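Local coordinates for protein putative aldehyde dehydrogenase AldY (PDB 4DNG) that probably oxidises aldehydes to carboxylates with NAD(+) as the electron acceptor, and may help protect the cell against stress from ethanol and related compounds, at residues E4-S9 / G186-A191; M161-P166 / L226-G231; G77-H80 / D85-M88. All blocks are in the same frame, centred on the assembly; numbering follows the deposited sequence.

Contact 1: residues E4-S9 / G186-A191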
ATOM      1  N   GLU A   4      22.256  29.298  -9.727  1.00 97.55           N
ATOM      2  CA  GLU A   4      23.184  28.394 -10.407  1.00 93.25           C
ATOM      3  C   GLU A   4      24.419  28.028  -9.546  1.00100.24           C
ATOM      4  O   GLU A   4      25.175  27.125  -9.898  1.00102.98           O
ATOM      5  CB  GLU A   4      23.608  28.962 -11.773  1.00101.72           C
ATOM      6  CG  GLU A   4      24.277  30.332 -11.742  1.00118.23           C
ATOM      7  CD  GLU A   4      23.361  31.435 -12.245  1.00131.80           C
ATOM      8  OE1 GLU A   4      22.842  32.205 -11.410  1.00126.40           O
ATOM      9  OE2 GLU A   4      23.152  31.523 -13.477  1.00134.16           O
ATOM     10  N   THR A   5      24.624  28.719  -8.422  1.00102.16           N
ATOM     11  CA  THR A   5      25.675  28.329  -7.480  1.00100.88           C
ATOM     12  C   THR A   5      25.359  26.966  -6.838  1.00101.09           C
ATOM     13  O   THR A   5      26.257  26.263  -6.370  1.00118.19           O
ATOM     14  CB  THR A   5      25.916  29.413  -6.402  1.00109.41           C
ATOM     15  OG1 THR A   5      27.259  29.314  -5.919  1.00139.43           O
ATOM     16  CG2 THR A   5      24.957  29.283  -5.222  1.00 95.06           C
ATOM     17  N   LEU A   6      24.077  26.603  -6.854  1.00 85.26           N
ATOM     18  CA  LEU A   6      23.560  25.433  -6.168  1.00 76.53           C
ATOM     19  C   LEU A   6      23.523  24.238  -7.117  1.00 72.93           C
ATOM     20  O   LEU A   6      22.457  23.759  -7.516  1.00 66.68           O
ATOM     21  CB  LEU A   6      22.147  25.717  -5.643  1.00 74.00           C
ATOM     22  CG  LEU A   6      21.748  26.912  -4.759  1.00 78.21           C
ATOM     23  CD1 LEU A   6      20.341  26.683  -4.205  1.00 69.11           C
ATOM     24  CD2 LEU A   6      22.735  27.226  -3.629  1.00 78.31           C
ATOM     25  N   ASN A   7      24.698  23.753  -7.468  1.00 74.03           N
ATOM     26  CA  ASN A   7      24.808  22.666  -8.430  1.00 78.45           C
ATOM     27  C   ASN A   7      25.344  21.382  -7.784  1.00 75.93           C
ATOM     28  O   ASN A   7      25.813  20.465  -8.468  1.00 76.26           O
ATOM     29  CB  ASN A   7      25.689  23.104  -9.604  1.00 82.56           C
ATOM     30  CG  ASN A   7      26.968  23.774  -9.145  1.00 77.81           C
ATOM     31  OD1 ASN A   7      27.361  23.648  -7.988  1.00 76.58           O
ATOM     32  ND2 ASN A   7      27.614  24.494 -10.041  1.00 77.74           N
ATOM     33  N   LYS A   8      25.245  21.318  -6.460  1.00 72.64           N
ATOM     34  CA  LYS A   8      25.758  20.186  -5.707  1.00 73.97           C
ATOM     35  C   LYS A   8      24.640  19.397  -5.030  1.00 73.10           C
ATOM     36  O   LYS A   8      23.512  19.871  -4.913  1.00 71.23           O
ATOM     37  CB  LYS A   8      26.767  20.667  -4.657  1.00 81.42           C
ATOM     38  CG  LYS A   8      27.666  21.795  -5.131  1.00 90.51           C
ATOM     39  CD  LYS A   8      29.110  21.582  -4.722  1.00100.58           C
ATOM     40  CE  LYS A   8      30.049  22.308  -5.676  1.00101.66           C
ATOM     41  NZ  LYS A   8      31.466  21.922  -5.431  1.00105.86           N
ATOM     42  N   SER A   9      24.966  18.186  -4.587  1.00 67.65           N
ATOM     43  CA  SER A   9      24.084  17.433  -3.736  1.00 56.02           C
ATOM     44  C   SER A   9      24.124  18.110  -2.420  1.00 62.00           C
ATOM     45  O   SER A   9      25.098  18.801  -2.110  1.00 68.60           O
ATOM     46  CB  SER A   9      24.585  16.016  -3.559  1.00 54.47           C
ATOM     47  OG  SER A   9      24.532  15.326  -4.783  1.00 59.33           O
ATOM     48  N   GLY A 186      13.881  21.284  -8.754  1.00 60.92           N
ATOM     49  CA  GLY A 186      13.400  20.056  -8.149  1.00 53.64           C
ATOM     50  C   GLY A 186      14.175  19.585  -6.919  1.00 58.41           C
ATOM     51  O   GLY A 186      13.762  18.630  -6.263  1.00 72.62           O
ATOM     52  N   GLY A 187      15.286  20.230  -6.587  1.00 54.70           N
ATOM     53  CA  GLY A 187      16.101  19.778  -5.450  1.00 58.36           C
ATOM     54  C   GLY A 187      16.863  20.835  -4.683  1.00 57.81           C
ATOM     55  O   GLY A 187      16.642  21.030  -3.492  1.00 57.83           O
ATOM     56  N   THR A 188      17.768  21.532  -5.353  1.00 60.90           N
ATOM     57  CA  THR A 188      18.744  22.345  -4.604  1.00 66.70           C
ATOM     58  C   THR A 188      18.133  23.558  -3.893  1.00 66.21           C
ATOM     59  O   THR A 188      18.522  23.879  -2.760  1.00 67.04           O
ATOM     60  CB  THR A 188      19.946  22.783  -5.463  1.00 72.84           C
ATOM     61  OG1 THR A 188      19.478  23.450  -6.641  1.00 80.00           O
ATOM     62  CG2 THR A 188      20.778  21.579  -5.863  1.00 71.89           C
ATOM     63  N   ILE A 189      17.182  24.218  -4.557  1.00 58.93           N
ATOM     64  CA  ILE A 189      16.494  25.367  -3.979  1.00 59.67           C
ATOM     65  C   ILE A 189      15.760  24.932  -2.709  1.00 60.44           C
ATOM     66  O   ILE A 189      15.808  25.629  -1.678  1.00 66.43           O
ATOM     67  CB  ILE A 189      15.523  26.024  -4.982  1.00 57.45           C
ATOM     68  CG1 ILE A 189      16.297  26.762  -6.057  1.00 61.22           C
ATOM     69  CG2 ILE A 189      14.591  27.010  -4.290  1.00 60.72           C
ATOM     70  CD1 ILE A 189      15.429  27.143  -7.239  1.00 68.54           C
ATOM     71  N   ILE A 190      15.119  23.767  -2.783  1.00 55.22           N
ATOM     72  CA  ILE A 190      14.398  23.201  -1.655  1.00 56.60           C
ATOM     73  C   ILE A 190      15.387  22.918  -0.520  1.00 60.97           C
ATOM     74  O   ILE A 190      15.144  23.310   0.628  1.00 63.55           O
ATOM     75  CB  ILE A 190      13.618  21.935  -2.055  1.00 57.01           C
ATOM     76  CG1 ILE A 190      12.316  22.333  -2.722  1.00 54.79           C
ATOM     77  CG2 ILE A 190      13.297  21.090  -0.830  1.00 60.62           C
ATOM     78  CD1 ILE A 190      11.698  21.246  -3.578  1.00 53.08           C
ATOM     79  N   ALA A 191      16.504  22.268  -0.845  1.00 55.51           N
ATOM     80  CA  ALA A 191      17.576  22.060   0.152  1.00 59.36           C
ATOM     81  C   ALA A 191      18.052  23.377   0.763  1.00 65.30           C
ATOM     82  O   ALA A 191      18.209  23.493   1.988  1.00 71.93           O
ATOM     83  CB  ALA A 191      18.741  21.294  -0.441  1.00 56.93           C
TER

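Contact 2: residues M161-P166 / L226-G231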
ATOM      1  N   MET A 161       8.198  18.767  -3.279  1.00 52.04           N
ATOM      2  CA  MET A 161       7.760  19.247  -1.970  1.00 48.14           C
ATOM      3  C   MET A 161       6.514  18.473  -1.502  1.00 51.83           C
ATOM      4  O   MET A 161       6.256  18.336  -0.299  1.00 54.67           O
ATOM      5  CB  MET A 161       7.489  20.741  -2.034  1.00 50.41           C
ATOM      6  CG  MET A 161       7.096  21.375  -0.724  1.00 51.90           C
ATOM      7  SD  MET A 161       8.569  21.351   0.277  1.00 60.37           S
ATOM      8  CE  MET A 161       9.458  22.739  -0.437  1.00 58.64           C
ATOM      9  N   ARG A 162       5.763  17.919  -2.449  1.00 56.50           N
ATOM     10  CA  ARG A 162       4.603  17.098  -2.081  1.00 58.72           C
ATOM     11  C   ARG A 162       5.038  15.878  -1.277  1.00 59.08           C
ATOM     12  O   ARG A 162       4.226  15.288  -0.578  1.00 69.08           O
ATOM     13  CB  ARG A 162       3.777  16.698  -3.297  1.00 58.83           C
ATOM     14  CG  ARG A 162       2.377  16.241  -2.963  1.00 75.76           C
ATOM     15  CD  ARG A 162       1.758  15.484  -4.126  1.00 90.00           C
ATOM     16  NE  ARG A 162       2.525  14.283  -4.439  1.00104.46           N
ATOM     17  CZ  ARG A 162       2.459  13.637  -5.600  1.00116.49           C
ATOM     18  NH1 ARG A 162       3.196  12.552  -5.808  1.00121.09           N
ATOM     19  NH2 ARG A 162       1.663  14.084  -6.560  1.00111.61           N
ATOM     20  N   SER A 163       6.319  15.522  -1.341  1.00 51.46           N
ATOM     21  CA  SER A 163       6.805  14.426  -0.513  1.00 57.12           C
ATOM     22  C   SER A 163       7.737  14.887   0.581  1.00 58.06           C
ATOM     23  O   SER A 163       7.750  14.325   1.683  1.00 61.31           O
ATOM     24  CB  SER A 163       7.482  13.346  -1.351  1.00 56.03           C
ATOM     25  OG  SER A 163       6.565  12.863  -2.306  1.00 65.30           O
ATOM     26  N   ILE A 164       8.542  15.889   0.277  1.00 58.87           N
ATOM     27  CA  ILE A 164       9.491  16.389   1.254  1.00 59.32           C
ATOM     28  C   ILE A 164       8.770  16.935   2.507  1.00 59.33           C
ATOM     29  O   ILE A 164       9.084  16.545   3.637  1.00 62.40           O
ATOM     30  CB  ILE A 164      10.442  17.415   0.613  1.00 56.39           C
ATOM     31  CG1 ILE A 164      11.388  16.690  -0.353  1.00 56.39           C
ATOM     32  CG2 ILE A 164      11.168  18.198   1.685  1.00 54.84           C
ATOM     33  CD1 ILE A 164      12.102  17.583  -1.347  1.00 59.27           C
ATOM     34  N   ALA A 165       7.763  17.776   2.311  1.00 57.08           N
ATOM     35  CA  ALA A 165       7.213  18.525   3.459  1.00 64.38           C
ATOM     36  C   ALA A 165       6.411  17.670   4.472  1.00 65.31           C
ATOM     37  O   ALA A 165       6.631  17.777   5.672  1.00 64.86           O
ATOM     38  CB  ALA A 165       6.428  19.752   2.989  1.00 60.78           C
ATOM     39  N   PRO A 166       5.488  16.814   3.997  1.00 64.08           N
ATOM     40  CA  PRO A 166       4.876  15.871   4.952  1.00 63.63           C
ATOM     41  C   PRO A 166       5.890  14.938   5.629  1.00 68.05           C
ATOM     42  O   PRO A 166       5.814  14.708   6.837  1.00 74.86           O
ATOM     43  CB  PRO A 166       3.912  15.056   4.087  1.00 65.49           C
ATOM     44  CG  PRO A 166       4.163  15.471   2.668  1.00 66.74           C
ATOM     45  CD  PRO A 166       4.771  16.835   2.712  1.00 61.55           C
ATOM     46  N   LEU A 226       9.313   4.059   2.449  1.00 66.04           N
ATOM     47  CA  LEU A 226       8.389   4.477   1.393  1.00 57.79           C
ATOM     48  C   LEU A 226       9.158   4.974   0.183  1.00 59.11           C
ATOM     49  O   LEU A 226      10.136   5.722   0.334  1.00 59.12           O
ATOM     50  CB  LEU A 226       7.462   5.566   1.893  1.00 61.23           C
ATOM     51  CG  LEU A 226       6.567   6.302   0.903  1.00 70.38           C
ATOM     52  CD1 LEU A 226       5.261   5.589   0.688  1.00 74.06           C
ATOM     53  CD2 LEU A 226       6.276   7.674   1.457  1.00 75.82           C
ATOM     54  N   ILE A 227       8.729   4.524  -1.000  1.00 54.99           N
ATOM     55  CA  ILE A 227       9.168   5.073  -2.269  1.00 52.04           C
ATOM     56  C   ILE A 227       8.053   5.962  -2.765  1.00 56.11           C
ATOM     57  O   ILE A 227       6.916   5.517  -2.929  1.00 61.72           O
ATOM     58  CB  ILE A 227       9.366   4.027  -3.390  1.00 55.58           C
ATOM     59  CG1 ILE A 227      10.079   2.762  -2.912  1.00 52.06           C
ATOM     60  CG2 ILE A 227      10.120   4.659  -4.561  1.00 50.73           C
ATOM     61  CD1 ILE A 227      11.465   3.022  -2.394  1.00 51.16           C
ATOM     62  N   SER A 228       8.404   7.209  -3.027  1.00 57.20           N
ATOM     63  CA  SER A 228       7.520   8.196  -3.610  1.00 56.37           C
ATOM     64  C   SER A 228       8.035   8.458  -5.036  1.00 58.06           C
ATOM     65  O   SER A 228       9.201   8.795  -5.206  1.00 56.75           O
ATOM     66  CB  SER A 228       7.578   9.463  -2.743  1.00 56.74           C
ATOM     67  OG  SER A 228       6.795  10.492  -3.296  1.00 65.98           O
ATOM     68  N   PHE A 229       7.184   8.276  -6.051  1.00 58.60           N
ATOM     69  CA  PHE A 229       7.583   8.391  -7.462  1.00 54.95           C
ATOM     70  C   PHE A 229       6.479   9.009  -8.322  1.00 59.74           C
ATOM     71  O   PHE A 229       5.294   8.694  -8.152  1.00 61.35           O
ATOM     72  CB  PHE A 229       7.963   7.001  -8.018  1.00 60.78           C
ATOM     73  CG  PHE A 229       8.278   6.976  -9.509  1.00 55.15           C
ATOM     74  CD1 PHE A 229       9.503   7.423  -9.991  1.00 57.25           C
ATOM     75  CD2 PHE A 229       7.361   6.468 -10.421  1.00 56.55           C
ATOM     76  CE1 PHE A 229       9.798   7.400 -11.356  1.00 59.58           C
ATOM     77  CE2 PHE A 229       7.646   6.431 -11.784  1.00 60.80           C
ATOM     78  CZ  PHE A 229       8.868   6.907 -12.253  1.00 59.36           C
ATOM     79  N   THR A 230       6.882   9.890  -9.236  1.00 60.22           N
ATOM     80  CA  THR A 230       6.028  10.394 -10.316  1.00 57.96           C
ATOM     81  C   THR A 230       6.782  10.248 -11.654  1.00 57.62           C
ATOM     82  O   THR A 230       7.924  10.683 -11.755  1.00 69.17           O
ATOM     83  CB  THR A 230       5.610  11.864 -10.085  1.00 61.05           C
ATOM     84  OG1 THR A 230       4.691  11.933  -8.994  1.00 69.05           O
ATOM     85  CG2 THR A 230       4.907  12.408 -11.312  1.00 57.61           C
ATOM     86  N   GLY A 231       6.138   9.636 -12.661  1.00 56.22           N
ATOM     87  CA  GLY A 231       6.788   9.229 -13.918  1.00 53.82           C
ATOM     88  C   GLY A 231       6.000   8.213 -14.745  1.00 59.55           C
ATOM     89  O   GLY A 231       4.770   8.107 -14.622  1.00 61.15           O
TER

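Contact 3: residues G77-H80 / D85-M88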
ATOM      1  N   GLY A  77       8.976  30.626   4.382  1.00 74.22           N
ATOM      2  CA  GLY A  77       9.395  32.024   4.430  1.00 78.62           C
ATOM      3  C   GLY A  77      10.497  32.320   3.436  1.00 77.20           C
ATOM      4  O   GLY A  77      10.432  33.316   2.715  1.00 78.14           O
ATOM      5  N   TYR A  78      11.507  31.448   3.393  1.00 76.74           N
ATOM      6  CA  TYR A  78      12.577  31.560   2.404  1.00 78.30           C
ATOM      7  C   TYR A  78      12.022  31.609   0.968  1.00 71.72           C
ATOM      8  O   TYR A  78      12.484  32.406   0.138  1.00 73.99           O
ATOM      9  CB  TYR A  78      13.593  30.409   2.547  1.00 75.16           C
ATOM     10  CG  TYR A  78      14.761  30.499   1.586  1.00 69.63           C
ATOM     11  CD1 TYR A  78      14.686  29.955   0.292  1.00 69.12           C
ATOM     12  CD2 TYR A  78      15.932  31.149   1.960  1.00 70.80           C
ATOM     13  CE1 TYR A  78      15.757  30.065  -0.594  1.00 73.98           C
ATOM     14  CE2 TYR A  78      17.011  31.251   1.097  1.00 71.36           C
ATOM     15  CZ  TYR A  78      16.927  30.713  -0.171  1.00 78.91           C
ATOM     16  OH  TYR A  78      18.019  30.840  -0.996  1.00 86.74           O
ATOM     17  N   LEU A  79      11.033  30.775   0.676  1.00 65.46           N
ATOM     18  CA  LEU A  79      10.544  30.670  -0.713  1.00 68.15           C
ATOM     19  C   LEU A  79       9.729  31.887  -1.132  1.00 73.90           C
ATOM     20  O   LEU A  79       9.772  32.297  -2.293  1.00 78.70           O
ATOM     21  CB  LEU A  79       9.727  29.397  -0.941  1.00 57.50           C
ATOM     22  CG  LEU A  79      10.345  28.032  -0.600  1.00 58.80           C
ATOM     23  CD1 LEU A  79       9.309  26.904  -0.697  1.00 60.11           C
ATOM     24  CD2 LEU A  79      11.542  27.698  -1.476  1.00 57.44           C
ATOM     25  N   HIS A  80       8.991  32.454  -0.181  1.00 70.36           N
ATOM     26  CA  HIS A  80       8.127  33.608  -0.447  1.00 71.25           C
ATOM     27  C   HIS A  80       8.933  34.900  -0.575  1.00 68.63           C
ATOM     28  O   HIS A  80       8.731  35.669  -1.523  1.00 65.03           O
ATOM     29  CB  HIS A  80       7.016  33.682   0.618  1.00 72.18           C
ATOM     30  CG  HIS A  80       6.224  34.969   0.602  1.00 76.39           C
ATOM     31  ND1 HIS A  80       6.350  35.911   1.566  1.00 79.19           N
ATOM     32  CD2 HIS A  80       5.284  35.457  -0.303  1.00 77.07           C
ATOM     33  CE1 HIS A  80       5.539  36.949   1.287  1.00 79.06           C
ATOM     34  NE2 HIS A  80       4.891  36.676   0.146  1.00 78.69           N
ATOM     35  N   ASP A  85      13.144  35.551  -7.909  1.00 82.72           N
ATOM     36  CA  ASP A  85      14.295  34.790  -8.390  1.00 76.77           C
ATOM     37  C   ASP A  85      13.999  33.303  -8.586  1.00 76.28           C
ATOM     38  O   ASP A  85      14.513  32.675  -9.507  1.00 83.10           O
ATOM     39  CB  ASP A  85      15.460  34.966  -7.414  1.00 77.87           C
ATOM     40  CG  ASP A  85      15.887  36.431  -7.264  1.00 88.87           C
ATOM     41  OD1 ASP A  85      15.917  37.146  -8.293  1.00 91.23           O
ATOM     42  OD2 ASP A  85      16.201  36.864  -6.124  1.00 88.35           O
ATOM     43  N   ILE A  86      13.179  32.737  -7.710  1.00 71.58           N
ATOM     44  CA  ILE A  86      12.868  31.321  -7.774  1.00 68.22           C
ATOM     45  C   ILE A  86      12.023  31.071  -9.015  1.00 71.58           C
ATOM     46  O   ILE A  86      12.296  30.140  -9.776  1.00 74.73           O
ATOM     47  CB  ILE A  86      12.193  30.835  -6.468  1.00 64.82           C
ATOM     48  CG1 ILE A  86      13.141  31.054  -5.271  1.00 67.38           C
ATOM     49  CG2 ILE A  86      11.782  29.384  -6.566  1.00 61.68           C
ATOM     50  CD1 ILE A  86      12.551  30.745  -3.903  1.00 69.50           C
ATOM     51  N   ILE A  87      11.033  31.936  -9.238  1.00 72.74           N
ATOM     52  CA  ILE A  87      10.119  31.817 -10.377  1.00 72.64           C
ATOM     53  C   ILE A  87      10.902  31.862 -11.700  1.00 73.00           C
ATOM     54  O   ILE A  87      10.766  30.988 -12.557  1.00 70.02           O
ATOM     55  CB  ILE A  87       8.956  32.848 -10.282  1.00 72.90           C
ATOM     56  CG1 ILE A  87       7.947  32.384  -9.212  1.00 71.53           C
ATOM     57  CG2 ILE A  87       8.253  33.060 -11.630  1.00 67.70           C
ATOM     58  CD1 ILE A  87       6.869  33.388  -8.848  1.00 69.38           C
ATOM     59  N   MET A  88      11.770  32.854 -11.817  1.00 76.22           N
ATOM     60  CA  MET A  88      12.676  32.963 -12.948  1.00 72.42           C
ATOM     61  C   MET A  88      13.448  31.676 -13.174  1.00 71.06           C
ATOM     62  O   MET A  88      13.444  31.153 -14.286  1.00 75.92           O
ATOM     63  CB  MET A  88      13.638  34.145 -12.776  1.00 71.32           C
ATOM     64  CG  MET A  88      14.392  34.492 -14.056  1.00 84.07           C
ATOM     65  SD  MET A  88      13.308  34.742 -15.492  1.00 95.11           S
ATOM     66  CE  MET A  88      12.725  36.415 -15.199  1.00 96.64           C
TER

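Contact 1: residues E4-S9 / G186-A191
Thr188 OG1 donates a hydrogen bond to the backbone carbonyl O of Leu6, at 3.1 Å. The hydroxyl approaches at a C=O...OG1 angle of 141°, tilted 17° out of the carbonyl plane. Thr188 CG2 also lies against this carbonyl, 3.2 Å from Leu6 O, and reaches on to Lys8 O at 3.4 Å. Leu6 completes the first shell with its CB against the threonine and with CD1, which lies over the helix backbone, 3.6 Å from Thr188 O, and 4.4 Å from Ile189 CG1. Leu6 is the centre of an inverse gamma turn, a tight bend just before strand 9-11. Thr188 OG1 sits between its own backbone N and carbonyl carbon (chi1 54°), from where its one proton goes to Leu6 O, with Ile184 O, one turn earlier in the helix, a second, weak acceptor that probably shares it. Farther out, Trp15 of strand 14-16 packs on both Lys8 and Thr188. A valine in place of Thr188 would probably leave the Leu6 carbonyl without its hydroxyl mate and the bend less firmly fixed. One main hydroxyl-to-carbonyl bond, flanked by the side chains of Leu6, Ile189 and Trp15, thus ties the N-terminal segment to helix 183-196.

Contact 2: residues M161-P166 / L226-G231
Ser163 OG and Ser228 OG meet hydroxyl to hydroxyl at 2.6 Å, a hydrogen bond in which either could be the donor. Here helix 156-169 and strand 226-231 are closest: the CA atoms of the two serines are 7.0 Å apart, and Ser163 CB comes within 3.5 Å of Ser228 OG. Ser228 holds its hydroxyl opposite its backbone N (chi1 177°), extended from the strand to the helix, so two short side chains bridge the gap, and each buried hydroxyl has the other as partner. Strand 226-231 runs parallel to strands 135-150 and 249-254, with helix 156-169 packed against the sheet, as in the Rossmann-type NAD-binding domain of aldehyde dehydrogenases; Gly231, at the end of the strand, belongs to the NAD(+) site inferred by similarity. Toward that end the contact becomes looser. Arg162 and Thr230 are both partly exposed, and their side chains cross at about a right angle. The arginine chain bends at chi3 (62°), bringing NH1 to 3.6 Å from Thr230 OG1, an oblique approach to the guanidinium that is too long to count as a hydrogen bond. On its other terminal nitrogen, NH2, Arg162 forms a long, weak ion pair with OE2 of Glu253, a predicted active-site residue whose side chain also touches Thr230.

Contact 3: residues G77-H80 / D85-M88
Ile86 carries its CG1 branch anti to its own carbonyl carbon (chi1 -61°) and extends it fully at chi2 (174°), so that CD1 reaches forward to helix 65-81. Leu79 likewise turns CG beside its backbone N (chi1 -55°), and the two side chains cross at about a right angle. The methyl Ile86 CD1 does most of the touching: it rests 4.0 Å from Leu79 CD2, yet comes nearer to the backbone, at 3.6 Å from Leu79 O and 3.8 Å from Leu79 CA. The isoleucine tip is therefore set against the main chain at Leu79 as well as against its side chain. Tyr78 gives a more distant border, its carbonyl O 4.4 Å from Ile86 CD1, while its hydroxyl turns elsewhere and hydrogen-bonds Lys192 of helix 183-196.

Helices 65-81 and 83-94 follow one another in the chain, joined by a very short connection, and this contact packs the start of the second helix against the end of the first. Helix 98-118 flanks both partners, with Leu112 on Leu79 and Leu105 on Ile86, and Phe3 from the N-terminal region adds to the apolar surround of Ile86. All three touching residues are buried, and the segments meet across this short connection through van der Waals contact alone, so the fit rests on shape, with no hydrogen bond found between the segments.

All three contacts border on one another. Helix 183-196 enters contact 1 directly, and from it Ile190 packs on Met161 and Ile164 of contact 2, while Ile189 meets Leu79 and Ile86 of contact 3. Met161 also touches Leu79, joining contacts 2 and 3. Contact 2, its centre about 9 Å from the chain's centre, is only partly buried, its Arg162-Thr230 side lying toward the probable NAD(+) and active-site region; contacts 1 and 3, though farther out at about 18 and 19 Å, are buried. Contact 1 joins a loop to a helix by a hydroxyl-carbonyl bond, contact 2 a helix to a strand by paired hydroxyls, and contact 3 two consecutive helices by apolar packing.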